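Local structure of NalD (Pseudomonas aeruginosa PAO1, 5DAJ) at residues E9-A14 against A40-G45; E21-K26 against H56-M61; E70-R75 against I137-Q142; Q142-D147 against V151-G156. The protein represses expression of the MexAB-OprM multidrug efflux pump as a TetR-family transcriptional regulator, probably by binding DNA, and binds novobiocin, which induces the pump. All coordinates share one frame; numbering follows the deposited sequence.

Contact 1: E9-A14 against A40-G45; sequences EKTRTA and AGVTRG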
loop_
_atom_site.group_PDB
_atom_site.type_symbol
_atom_site.label_atom_id
_atom_site.label_comp_id
_atom_site.label_asym_id
_atom_site.label_seq_id
_atom_site.Cartn_x
_atom_site.Cartn_y
_atom_site.Cartn_z
ATOM N N GLU A 9 13.875 -19.445 -23.942
ATOM C CA GLU A 9 14.053 -18.260 -23.074
ATOM C C GLU A 9 13.588 -16.967 -23.766
ATOM O O GLU A 9 13.161 -16.015 -23.095
ATOM C CB GLU A 9 15.517 -18.122 -22.612
ATOM C CG GLU A 9 15.743 -17.158 -21.456
ATOM N N LYS A 10 13.696 -16.936 -25.093
ATOM C CA LYS A 10 13.161 -15.842 -25.913
ATOM C C LYS A 10 11.632 -15.825 -25.927
ATOM O O LYS A 10 11.013 -14.755 -25.868
ATOM C CB LYS A 10 13.685 -15.982 -27.354
ATOM N N THR A 11 11.041 -17.013 -26.010
ATOM C CA THR A 11 9.586 -17.195 -25.915
ATOM C C THR A 11 9.047 -16.808 -24.532
ATOM O O THR A 11 7.991 -16.180 -24.426
ATOM C CB THR A 11 9.173 -18.661 -26.200
ATOM O OG1 THR A 11 9.813 -19.124 -27.398
ATOM C CG2 THR A 11 7.671 -18.778 -26.371
ATOM N N ARG A 12 9.786 -17.170 -23.485
ATOM C CA ARG A 12 9.430 -16.788 -22.105
ATOM C C ARG A 12 9.360 -15.266 -21.921
ATOM O O ARG A 12 8.393 -14.739 -21.351
ATOM C CB ARG A 12 10.435 -17.368 -21.098
ATOM C CG ARG A 12 10.090 -18.747 -20.584
ATOM C CD ARG A 12 11.187 -19.338 -19.727
ATOM N NE ARG A 12 11.447 -18.488 -18.557
ATOM C CZ ARG A 12 10.758 -18.512 -17.405
ATOM N NH1 ARG A 12 9.747 -19.367 -17.215
ATOM N NH2 ARG A 12 11.087 -17.673 -16.414
ATOM N N THR A 13 10.405 -14.577 -22.367
ATOM C CA THR A 13 10.481 -13.109 -22.253
ATOM C C THR A 13 9.333 -12.439 -23.010
ATOM O O THR A 13 8.717 -11.495 -22.498
ATOM C CB THR A 13 11.816 -12.559 -22.790
ATOM O OG1 THR A 13 12.904 -13.286 -22.205
ATOM C CG2 THR A 13 11.970 -11.077 -22.453
ATOM N N ALA A 14 9.074 -12.925 -24.224
ATOM C CA ALA A 14 7.993 -12.405 -25.075
ATOM C C ALA A 14 6.645 -12.479 -24.372
ATOM O O ALA A 14 5.895 -11.501 -24.344
ATOM C CB ALA A 14 7.928 -13.179 -26.375
ATOM N N ALA A 40 1.242 -12.144 -27.368
ATOM C CA ALA A 40 2.654 -12.522 -27.461
ATOM C C ALA A 40 3.029 -13.185 -28.789
ATOM O O ALA A 40 4.211 -13.423 -29.047
ATOM C CB ALA A 40 3.022 -13.449 -26.312
ATOM N N GLY A 41 2.033 -13.472 -29.625
ATOM C CA GLY A 41 2.258 -14.139 -30.913
ATOM C C GLY A 41 2.645 -15.593 -30.714
ATOM O O GLY A 41 3.617 -16.076 -31.294
ATOM N N VAL A 42 1.858 -16.277 -29.895
ATOM C CA VAL A 42 2.214 -17.589 -29.361
ATOM C C VAL A 42 0.941 -18.400 -29.098
ATOM O O VAL A 42 -0.137 -17.839 -28.944
ATOM C CB VAL A 42 3.118 -17.405 -28.097
ATOM C CG1 VAL A 42 2.756 -18.329 -26.940
ATOM C CG2 VAL A 42 4.588 -17.571 -28.458
ATOM N N THR A 43 1.089 -19.720 -29.030
ATOM C CA THR A 43 -0.042 -20.626 -28.733
ATOM C C THR A 43 -0.375 -20.634 -27.244
ATOM O O THR A 43 0.523 -20.514 -26.398
ATOM C CB THR A 43 0.249 -22.083 -29.153
ATOM O OG1 THR A 43 1.353 -22.607 -28.391
ATOM C CG2 THR A 43 0.573 -22.156 -30.638
ATOM N N ARG A 44 -1.643 -20.884 -26.930
ATOM C CA ARG A 44 -2.138 -20.982 -25.559
ATOM C C ARG A 44 -1.498 -22.110 -24.788
ATOM O O ARG A 44 -1.337 -22.038 -23.617
ATOM C CB ARG A 44 -3.641 -21.110 -25.540
ATOM C CG ARG A 44 -4.226 -21.309 -24.164
ATOM C CD ARG A 44 -5.728 -21.129 -24.181
ATOM N NE ARG A 44 -6.393 -21.744 -23.040
ATOM C CZ ARG A 44 -7.329 -22.686 -23.117
ATOM N NH1 ARG A 44 -7.742 -23.156 -24.281
ATOM N NH2 ARG A 44 -7.856 -23.163 -22.017
ATOM N N GLY A 45 -1.139 -23.161 -25.480
ATOM C CA GLY A 45 -0.378 -24.280 -24.925
ATOM C C GLY A 45 1.018 -23.922 -24.463
ATOM O O GLY A 45 1.480 -24.409 -23.430
#
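T11 and V42 meet methyl to methyl, CG2 of T11 lying 3.9 Å from CG2 of V42, where the first turns of helix 6-26 pass the loop before helix 44-51. The threonine OG1 stands beside its own backbone N (chi1 -48°), which leaves CG2 anti to that N and able to reach the valine, while OG1 turns back to D7 O in a weak hydrogen bond. About a turn further on, the backbones come closer: the CA atoms of A14 and A40 are 5.8 Å apart, and CB of A40 points at the helix and rests 4.0 Å from the carbonyl O of A14. The loop belongs to the predicted helix-turn-helix of the TetR family. G41 leaves the preceding helix in a Schellman motif with positive phi, and T43 is the N-cap of helix 44-51, its OG1 bonded to A46 N. V42, between them, also touches V47 of that helix. Away from these few atoms the contact is loose. None of the four touching residues is fully buried, and T13 lies on the exposed side of helix 6-26, where its OG1 bonds to E9 O at 2.9 Å, a carbonyl that also accepts from T13 N.

Contact 2: E21-K26 against H56-M61; sequences ELFLEK and HLFNEM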
loop_
_atom_site.group_PDB
_atom_site.type_symbol
_atom_site.label_atom_id
_atom_site.label_comp_id
_atom_site.label_asym_id
_atom_site.label_seq_id
_atom_site.Cartn_x
_atom_site.Cartn_y
_atom_site.Cartn_z
ATOM N N GLU A 21 2.305 -5.674 -20.294
ATOM C CA GLU A 21 1.497 -4.656 -20.994
ATOM C C GLU A 21 -0.014 -4.847 -20.759
ATOM O O GLU A 21 -0.730 -3.881 -20.460
ATOM C CB GLU A 21 1.837 -4.691 -22.498
ATOM C CG GLU A 21 1.174 -3.766 -23.449
ATOM C CD GLU A 21 1.003 -4.369 -24.840
ATOM O OE1 GLU A 21 -0.077 -4.917 -25.211
ATOM O OE2 GLU A 21 2.000 -4.317 -25.563
ATOM N N LEU A 22 -0.481 -6.090 -20.862
ATOM C CA LEU A 22 -1.915 -6.401 -20.678
ATOM C C LEU A 22 -2.399 -6.175 -19.246
ATOM O O LEU A 22 -3.418 -5.509 -19.039
ATOM C CB LEU A 22 -2.260 -7.828 -21.112
ATOM C CG LEU A 22 -2.729 -7.951 -22.563
ATOM C CD1 LEU A 22 -1.547 -8.076 -23.505
ATOM C CD2 LEU A 22 -3.653 -9.143 -22.722
ATOM N N PHE A 23 -1.676 -6.738 -18.278
ATOM C CA PHE A 23 -1.979 -6.530 -16.852
ATOM C C PHE A 23 -2.064 -5.046 -16.535
ATOM O O PHE A 23 -2.996 -4.598 -15.861
ATOM C CB PHE A 23 -0.909 -7.145 -15.937
ATOM C CG PHE A 23 -0.898 -8.649 -15.888
ATOM C CD1 PHE A 23 -1.981 -9.424 -16.313
ATOM C CD2 PHE A 23 0.206 -9.298 -15.358
ATOM C CE1 PHE A 23 -1.939 -10.801 -16.235
ATOM C CE2 PHE A 23 0.254 -10.684 -15.280
ATOM C CZ PHE A 23 -0.821 -11.436 -15.715
ATOM N N LEU A 24 -1.097 -4.301 -17.055
ATOM C CA LEU A 24 -0.997 -2.866 -16.821
ATOM C C LEU A 24 -2.200 -2.090 -17.374
ATOM O O LEU A 24 -2.697 -1.160 -16.745
ATOM C CB LEU A 24 0.311 -2.335 -17.416
ATOM C CG LEU A 24 0.759 -0.931 -17.042
ATOM C CD1 LEU A 24 0.939 -0.782 -15.540
ATOM C CD2 LEU A 24 2.065 -0.622 -17.759
ATOM N N GLU A 25 -2.685 -2.503 -18.536
ATOM C CA GLU A 25 -3.801 -1.824 -19.199
ATOM C C GLU A 25 -5.185 -2.319 -18.745
ATOM O O GLU A 25 -6.102 -1.523 -18.540
ATOM C CB GLU A 25 -3.645 -1.962 -20.717
ATOM C CG GLU A 25 -4.549 -1.032 -21.501
ATOM N N LYS A 26 -5.332 -3.631 -18.617
ATOM C CA LYS A 26 -6.637 -4.266 -18.343
ATOM C C LYS A 26 -6.859 -4.665 -16.886
ATOM O O LYS A 26 -8.003 -4.825 -16.451
ATOM C CB LYS A 26 -6.797 -5.520 -19.212
ATOM C CG LYS A 26 -7.015 -5.239 -20.693
ATOM C CD LYS A 26 -6.553 -6.397 -21.580
ATOM C CE LYS A 26 -7.187 -7.739 -21.222
ATOM N NZ LYS A 26 -8.656 -7.776 -21.466
ATOM N N HIS A 56 1.622 -18.220 -11.068
ATOM C CA HIS A 56 3.039 -18.517 -11.261
ATOM C C HIS A 56 3.661 -17.576 -12.279
ATOM O O HIS A 56 4.799 -17.157 -12.106
ATOM C CB HIS A 56 3.246 -19.951 -11.718
ATOM C CG HIS A 56 4.680 -20.378 -11.728
ATOM N ND1 HIS A 56 5.336 -20.744 -12.883
ATOM C CD2 HIS A 56 5.592 -20.479 -10.731
ATOM C CE1 HIS A 56 6.584 -21.070 -12.598
ATOM N NE2 HIS A 56 6.766 -20.915 -11.299
ATOM N N LEU A 57 2.906 -17.273 -13.336
ATOM C CA LEU A 57 3.326 -16.310 -14.360
ATOM C C LEU A 57 3.598 -14.958 -13.709
ATOM O O LEU A 57 4.672 -14.378 -13.858
ATOM C CB LEU A 57 2.253 -16.161 -15.440
ATOM C CG LEU A 57 2.675 -15.427 -16.714
ATOM C CD1 LEU A 57 1.837 -15.882 -17.896
ATOM C CD2 LEU A 57 2.576 -13.912 -16.580
ATOM N N PHE A 58 2.609 -14.489 -12.959
ATOM C CA PHE A 58 2.688 -13.223 -12.222
ATOM C C PHE A 58 3.909 -13.176 -11.302
ATOM O O PHE A 58 4.578 -12.157 -11.198
ATOM C CB PHE A 58 1.409 -13.030 -11.410
ATOM C CG PHE A 58 1.342 -11.729 -10.670
ATOM C CD1 PHE A 58 1.120 -10.557 -11.343
ATOM C CD2 PHE A 58 1.489 -11.688 -9.305
ATOM C CE1 PHE A 58 1.037 -9.356 -10.661
ATOM C CE2 PHE A 58 1.414 -10.491 -8.616
ATOM C CZ PHE A 58 1.184 -9.318 -9.303
ATOM N N ASN A 59 4.185 -14.294 -10.651
ATOM C CA ASN A 59 5.317 -14.416 -9.737
ATOM C C ASN A 59 6.677 -14.354 -10.442
ATOM O O ASN A 59 7.616 -13.716 -9.946
ATOM C CB ASN A 59 5.210 -15.721 -8.947
ATOM C CG ASN A 59 5.615 -15.559 -7.502
ATOM O OD1 ASN A 59 6.459 -16.277 -7.012
ATOM N ND2 ASN A 59 5.019 -14.597 -6.811
ATOM N N GLU A 60 6.776 -15.044 -11.576
ATOM C CA GLU A 60 7.968 -14.999 -12.426
ATOM C C GLU A 60 8.217 -13.584 -12.925
ATOM O O GLU A 60 9.365 -13.157 -13.049
ATOM C CB GLU A 60 7.821 -15.946 -13.624
ATOM C CG GLU A 60 7.893 -17.420 -13.266
ATOM C CD GLU A 60 9.248 -17.830 -12.711
ATOM O OE1 GLU A 60 10.270 -17.648 -13.412
ATOM O OE2 GLU A 60 9.282 -18.311 -11.552
HETATM N N MSE A 61 7.134 -12.861 -13.187
HETATM C CA MSE A 61 7.216 -11.471 -13.628
HETATM C C MSE A 61 7.821 -10.617 -12.539
HETATM O O MSE A 61 8.778 -9.884 -12.766
HETATM C CB MSE A 61 5.835 -10.946 -14.026
HETATM C CG MSE A 61 5.891 -9.547 -14.632
HETATM SE SE MSE A 61 4.064 -8.869 -14.896
HETATM C CE MSE A 61 3.880 -9.860 -16.564
#
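A selenium atom sits at the rim of an aromatic ring here: SE of selenomethionine M61 lies 5.2 Å from the centroid of the F23 ring and 78° off its normal, a Met-aromatic contact made at the edge. The M61 side chain runs out extended through its first two torsions and then bends at chi3 (-82°), which brings CE to 3.9 Å from CD2 of F23. M61 and F23 run antiparallel alongside one another. F23 reaches across from helix 6-26, and its CE2 atom takes two further neighbours from helix 54-63. CD1 of F58 is 4.0 Å from F23 CE2, which arrives at the edge of the F58 ring, near its plane. CD2 of L57 stands 4.2 Å from the same F23 CE2, completing a wholly apolar cluster of four buried residues. With the segment axes 12.9 Å apart at closest and 104° between their directions, F23 meets M61, L57 and F58 in the gap. Both segments fall within the TetR-family sequence region and flank the predicted helix-turn-helix in the chain, and the contact is part of the hydrophobic core. I111 of helix 103-114 touches both F23 and F58, F58 also meets A125 of helix 123-145, and L57 packs on L33 of helix 33-40 and on L16 and A19 of helix 6-26.

Contact 3: E70-R75 against I137-Q142; sequences EQLTER and IELCEQ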
loop_
_atom_site.group_PDB
_atom_site.type_symbol
_atom_site.label_atom_id
_atom_site.label_comp_id
_atom_site.label_asym_id
_atom_site.label_seq_id
_atom_site.Cartn_x
_atom_site.Cartn_y
_atom_site.Cartn_z
ATOM N N GLU A 70 20.601 -12.937 -1.133
ATOM C CA GLU A 70 22.063 -12.908 -0.990
ATOM C C GLU A 70 22.603 -11.482 -1.132
ATOM O O GLU A 70 23.506 -11.085 -0.399
ATOM C CB GLU A 70 22.756 -13.832 -2.021
ATOM N N GLN A 71 22.035 -10.720 -2.067
ATOM C CA GLN A 71 22.439 -9.313 -2.300
ATOM C C GLN A 71 22.021 -8.372 -1.179
ATOM O O GLN A 71 22.788 -7.488 -0.796
ATOM C CB GLN A 71 21.911 -8.771 -3.635
ATOM C CG GLN A 71 22.856 -9.040 -4.795
ATOM C CD GLN A 71 22.282 -8.738 -6.163
ATOM O OE1 GLN A 71 21.273 -8.050 -6.317
ATOM N NE2 GLN A 71 22.927 -9.280 -7.175
ATOM N N LEU A 72 20.788 -8.547 -0.704
ATOM C CA LEU A 72 20.275 -7.816 0.465
ATOM C C LEU A 72 21.215 -7.949 1.667
ATOM O O LEU A 72 21.708 -6.948 2.203
ATOM C CB LEU A 72 18.866 -8.317 0.857
ATOM C CG LEU A 72 17.647 -7.599 0.266
ATOM C CD1 LEU A 72 16.374 -8.377 0.570
ATOM C CD2 LEU A 72 17.547 -6.184 0.817
ATOM N N THR A 73 21.456 -9.200 2.062
ATOM C CA THR A 73 22.318 -9.534 3.209
ATOM C C THR A 73 23.719 -8.949 3.070
ATOM O O THR A 73 24.207 -8.262 3.968
ATOM C CB THR A 73 22.463 -11.061 3.401
ATOM O OG1 THR A 73 22.641 -11.694 2.129
ATOM C CG2 THR A 73 21.245 -11.644 4.070
ATOM N N GLU A 74 24.341 -9.219 1.925
ATOM C CA GLU A 74 25.676 -8.703 1.596
ATOM C C GLU A 74 25.757 -7.181 1.722
ATOM O O GLU A 74 26.749 -6.642 2.225
ATOM C CB GLU A 74 26.074 -9.150 0.181
ATOM C CG GLU A 74 27.487 -8.769 -0.253
ATOM C CD GLU A 74 27.879 -9.170 -1.674
ATOM O OE1 GLU A 74 27.360 -8.522 -2.597
ATOM O OE2 GLU A 74 28.743 -10.076 -1.888
ATOM N N ARG A 75 24.697 -6.509 1.275
ATOM C CA ARG A 75 24.618 -5.048 1.316
ATOM C C ARG A 75 24.491 -4.494 2.737
ATOM O O ARG A 75 25.017 -3.431 3.024
ATOM C CB ARG A 75 23.459 -4.539 0.432
ATOM N N ILE A 137 11.950 -7.750 6.323
ATOM C CA ILE A 137 11.652 -7.355 7.702
ATOM C C ILE A 137 12.541 -8.075 8.716
ATOM O O ILE A 137 13.047 -7.457 9.663
ATOM C CB ILE A 137 10.155 -7.564 8.030
ATOM C CG1 ILE A 137 9.343 -6.493 7.292
ATOM C CG2 ILE A 137 9.903 -7.498 9.536
ATOM C CD1 ILE A 137 7.845 -6.587 7.461
ATOM N N GLU A 138 12.718 -9.378 8.522
ATOM C CA GLU A 138 13.571 -10.188 9.413
ATOM C C GLU A 138 15.040 -9.760 9.371
ATOM O O GLU A 138 15.721 -9.753 10.395
ATOM C CB GLU A 138 13.420 -11.685 9.113
ATOM C CG GLU A 138 12.264 -12.316 9.866
ATOM C CD GLU A 138 11.891 -13.697 9.354
ATOM O OE1 GLU A 138 12.775 -14.384 8.776
ATOM O OE2 GLU A 138 10.709 -14.090 9.543
ATOM N N LEU A 139 15.509 -9.394 8.185
ATOM C CA LEU A 139 16.869 -8.860 8.006
ATOM C C LEU A 139 17.082 -7.549 8.754
ATOM O O LEU A 139 18.069 -7.401 9.477
ATOM C CB LEU A 139 17.190 -8.651 6.521
ATOM C CG LEU A 139 18.184 -9.608 5.849
ATOM C CD1 LEU A 139 17.876 -11.077 6.097
ATOM C CD2 LEU A 139 18.226 -9.340 4.351
ATOM N N CYS A 140 16.155 -6.611 8.574
ATOM C CA CYS A 140 16.204 -5.331 9.293
ATOM C C CYS A 140 16.143 -5.522 10.803
ATOM O O CYS A 140 16.928 -4.933 11.545
ATOM C CB CYS A 140 15.067 -4.415 8.864
ATOM S SG CYS A 140 15.282 -3.801 7.192
ATOM N N GLU A 141 15.225 -6.375 11.237
ATOM C CA GLU A 141 15.081 -6.723 12.650
ATOM C C GLU A 141 16.428 -7.180 13.216
ATOM O O GLU A 141 16.904 -6.654 14.221
ATOM C CB GLU A 141 14.032 -7.823 12.830
ATOM C CG GLU A 141 13.506 -7.972 14.251
ATOM C CD GLU A 141 12.256 -8.840 14.345
ATOM O OE1 GLU A 141 11.589 -9.075 13.310
ATOM O OE2 GLU A 141 11.936 -9.296 15.461
ATOM N N GLN A 142 17.048 -8.133 12.527
ATOM C CA GLN A 142 18.369 -8.650 12.899
ATOM C C GLN A 142 19.436 -7.554 12.932
ATOM O O GLN A 142 20.255 -7.511 13.845
ATOM C CB GLN A 142 18.789 -9.759 11.940
ATOM C CG GLN A 142 20.112 -10.450 12.282
ATOM C CD GLN A 142 20.777 -11.139 11.097
ATOM O OE1 GLN A 142 22.005 -11.110 10.973
ATOM N NE2 GLN A 142 19.984 -11.771 10.234
#
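T73 and L139 stand across from each other with their CA atoms 7.3 Å apart, where the short helix 69-76 lies beside the long helix 123-145. This is helix-to-helix packing in the all-helical fold of a TetR-family repressor, and every contact across it involves one leucine, L139. L139 points from helix 123-145 toward helix 69-76 and brings CD2 up to two consecutive residues. CD2 of L139 lies 3.7 Å from CB of L72, close in to the backbone of that residue, and 3.8 Å from CG2 of T73. Its other branch also takes part, since CD1 of L139 is 4.0 Å from the same T73 methyl, which therefore lies against both ends of the fork. The T73 side chain lies roughly perpendicular to that of L139. L72, the buried one of the three, carries the packing inward by touching L91 of helix 84-101, whereas T73 lies nearer the surface. Beyond L139, helix 123-145 turns other sides to other partners: C140 packs on L88 of helix 84-101 and on S163 of helix 159-179, E141 forms a salt bridge with R164, and I137 reaches L183 of the second subunit. The T73 torsion (chi1 42°) sets OG1 between its own backbone N and carbonyl carbon and places CG2 anti to that carbon, on the side facing L139. The hydroxyl then lies back along helix 69-76, with the carbonyl oxygens of both P69 and E70 within its reach, E70 O being 2.7 Å from T73 OG1.

Contact 4: Q142-D147 against V151-G156; sequences QLFARD and VRLHPG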
loop_
_atom_site.group_PDB
_atom_site.type_symbol
_atom_site.label_atom_id
_atom_site.label_comp_id
_atom_site.label_asym_id
_atom_site.label_seq_id
_atom_site.Cartn_x
_atom_site.Cartn_y
_atom_site.Cartn_z
ATOM N N GLN A 142 17.048 -8.133 12.527
ATOM C CA GLN A 142 18.369 -8.650 12.899
ATOM C C GLN A 142 19.436 -7.554 12.932
ATOM O O GLN A 142 20.255 -7.511 13.845
ATOM C CB GLN A 142 18.789 -9.759 11.940
ATOM C CG GLN A 142 20.112 -10.450 12.282
ATOM C CD GLN A 142 20.777 -11.139 11.097
ATOM O OE1 GLN A 142 22.005 -11.110 10.973
ATOM N NE2 GLN A 142 19.984 -11.771 10.234
ATOM N N LEU A 143 19.418 -6.682 11.930
ATOM C CA LEU A 143 20.332 -5.536 11.863
ATOM C C LEU A 143 20.176 -4.613 13.077
ATOM O O LEU A 143 21.153 -4.306 13.755
ATOM C CB LEU A 143 20.133 -4.753 10.558
ATOM C CG LEU A 143 20.781 -3.369 10.430
ATOM C CD1 LEU A 143 22.247 -3.382 10.795
ATOM C CD2 LEU A 143 20.627 -2.857 9.013
ATOM N N PHE A 144 18.946 -4.181 13.342
ATOM C CA PHE A 144 18.650 -3.350 14.524
ATOM C C PHE A 144 18.955 -4.065 15.846
ATOM O O PHE A 144 19.246 -3.417 16.846
ATOM C CB PHE A 144 17.185 -2.901 14.536
ATOM C CG PHE A 144 16.850 -1.866 13.504
ATOM C CD1 PHE A 144 17.452 -0.615 13.524
ATOM C CD2 PHE A 144 15.906 -2.135 12.527
ATOM C CE1 PHE A 144 17.132 0.334 12.569
ATOM C CE2 PHE A 144 15.588 -1.191 11.571
ATOM C CZ PHE A 144 16.203 0.047 11.591
ATOM N N ALA A 145 18.878 -5.395 15.834
ATOM C CA ALA A 145 19.106 -6.223 17.026
ATOM C C ALA A 145 20.576 -6.418 17.412
ATOM O O ALA A 145 20.859 -6.870 18.525
ATOM C CB ALA A 145 18.447 -7.584 16.847
ATOM N N ARG A 146 21.502 -6.101 16.507
ATOM C CA ARG A 146 22.942 -6.177 16.811
ATOM C C ARG A 146 23.300 -5.172 17.895
ATOM O O ARG A 146 22.756 -4.068 17.919
ATOM C CB ARG A 146 23.809 -5.878 15.582
ATOM C CG ARG A 146 23.606 -6.817 14.409
ATOM C CD ARG A 146 24.461 -6.463 13.215
ATOM N NE ARG A 146 23.968 -7.107 12.001
ATOM C CZ ARG A 146 24.281 -6.738 10.755
ATOM N NH1 ARG A 146 25.125 -5.724 10.521
ATOM N NH2 ARG A 146 23.746 -7.399 9.727
ATOM N N ASP A 147 24.231 -5.554 18.767
ATOM C CA ASP A 147 24.666 -4.700 19.890
ATOM C C ASP A 147 25.111 -3.314 19.420
ATOM O O ASP A 147 24.754 -2.298 20.020
ATOM C CB ASP A 147 25.819 -5.363 20.657
ATOM C CG ASP A 147 25.399 -6.649 21.349
ATOM O OD1 ASP A 147 24.426 -6.618 22.126
ATOM O OD2 ASP A 147 26.047 -7.694 21.116
ATOM N N VAL A 151 22.098 -0.405 20.620
ATOM C CA VAL A 151 22.535 0.647 21.558
ATOM C C VAL A 151 22.175 2.067 21.076
ATOM O O VAL A 151 21.994 2.982 21.886
ATOM C CB VAL A 151 24.061 0.530 21.833
ATOM C CG1 VAL A 151 24.626 1.772 22.505
ATOM C CG2 VAL A 151 24.343 -0.684 22.704
ATOM N N ARG A 152 22.072 2.231 19.759
ATOM C CA ARG A 152 21.777 3.522 19.131
ATOM C C ARG A 152 20.293 3.838 18.969
ATOM O O ARG A 152 19.941 4.946 18.565
ATOM C CB ARG A 152 22.445 3.600 17.761
ATOM C CG ARG A 152 23.935 3.283 17.771
ATOM C CD ARG A 152 24.566 3.532 16.414
ATOM N NE ARG A 152 24.305 4.893 15.943
ATOM C CZ ARG A 152 24.488 5.324 14.697
ATOM N NH1 ARG A 152 24.965 4.512 13.748
ATOM N NH2 ARG A 152 24.192 6.591 14.397
ATOM N N LEU A 153 19.423 2.868 19.234
ATOM C CA LEU A 153 17.975 3.110 19.170
ATOM C C LEU A 153 17.535 3.940 20.365
ATOM O O LEU A 153 18.154 3.867 21.422
ATOM C CB LEU A 153 17.185 1.793 19.142
ATOM C CG LEU A 153 17.391 0.864 17.942
ATOM C CD1 LEU A 153 16.573 -0.402 18.126
ATOM C CD2 LEU A 153 17.024 1.537 16.628
ATOM N N HIS A 154 16.461 4.710 20.199
ATOM C CA HIS A 154 15.895 5.467 21.326
ATOM C C HIS A 154 15.273 4.514 22.350
ATOM O O HIS A 154 14.909 3.389 21.998
ATOM C CB HIS A 154 14.837 6.503 20.899
ATOM C CG HIS A 154 15.397 7.741 20.281
ATOM N ND1 HIS A 154 15.886 7.774 18.995
ATOM C CD2 HIS A 154 15.524 8.999 20.765
ATOM C CE1 HIS A 154 16.306 8.996 18.715
ATOM N NE2 HIS A 154 16.098 9.761 19.772
ATOM N N PRO A 155 15.156 4.955 23.620
ATOM C CA PRO A 155 14.490 4.181 24.674
ATOM C C PRO A 155 13.108 3.696 24.234
ATOM O O PRO A 155 12.296 4.503 23.793
ATOM C CB PRO A 155 14.327 5.200 25.803
ATOM C CG PRO A 155 15.494 6.103 25.644
ATOM C CD PRO A 155 15.767 6.182 24.165
ATOM N N GLY A 156 12.864 2.392 24.313
ATOM C CA GLY A 156 11.556 1.829 23.958
ATOM C C GLY A 156 11.318 1.549 22.481
ATOM O O GLY A 156 10.246 1.062 22.110
#
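F144 and L153 make the apolar half of this contact: CD2 of L153 comes to 3.8 Å from CD1 of F144, obliquely to the ring. CB of L153 leaves its backbone toward the other segment, with CG beside the backbone N (chi1 -63°); CD1 continues the chain (chi2 178°), while CD2, the branch turned off it, meets the ring. The polar half is a single weak backbone bond, V151 N to D147 O, 3.3 Å long and fairly straight at 162°. CG2 of V151 lies beside the same carbonyl oxygen. That bond links residues four apart and spans the one-turn helix 147-150, for which R146 holds the N-cap position. This short helix and the loop after it carry the chain from the end of helix 123-145 toward helix 159-179, in the C-terminal region of this TetR-family protein. In the next shell, F144 is covered by L88 of helix 84-101 and by P159 and A162 of helix 159-179. L143 CD1 lies 3.7 Å above one face of the R146 guanidinium, while L143 also packs on P84, L85 and L88. Residues near the C-terminus hold the loop: R152 bonds through its backbone with R203, and H154 with L201. R152 NH1 forms a salt bridge with D83, and H154 packs on R199 of the second subunit.

Contact 2 is fully buried and contact 1 lies at the surface, yet both hold helix 6-26, and the R12 to E60 salt bridge (NH2 to OE1, 3.1 Å) joins them. The buried one is built from large aromatic and aliphatic groups, the surface one from a few methyls and a carbonyl. Contacts 3 and 4 are partly buried, share Q142 and follow one another along helix 123-145, with centres about 15 Å apart. Contact 3 is purely apolar between helices, whereas contact 4 adds a backbone bond where the chain turns. Contacts 1 and 4 lie on opposite sides of the chain's centre, their own centres about 49 Å apart.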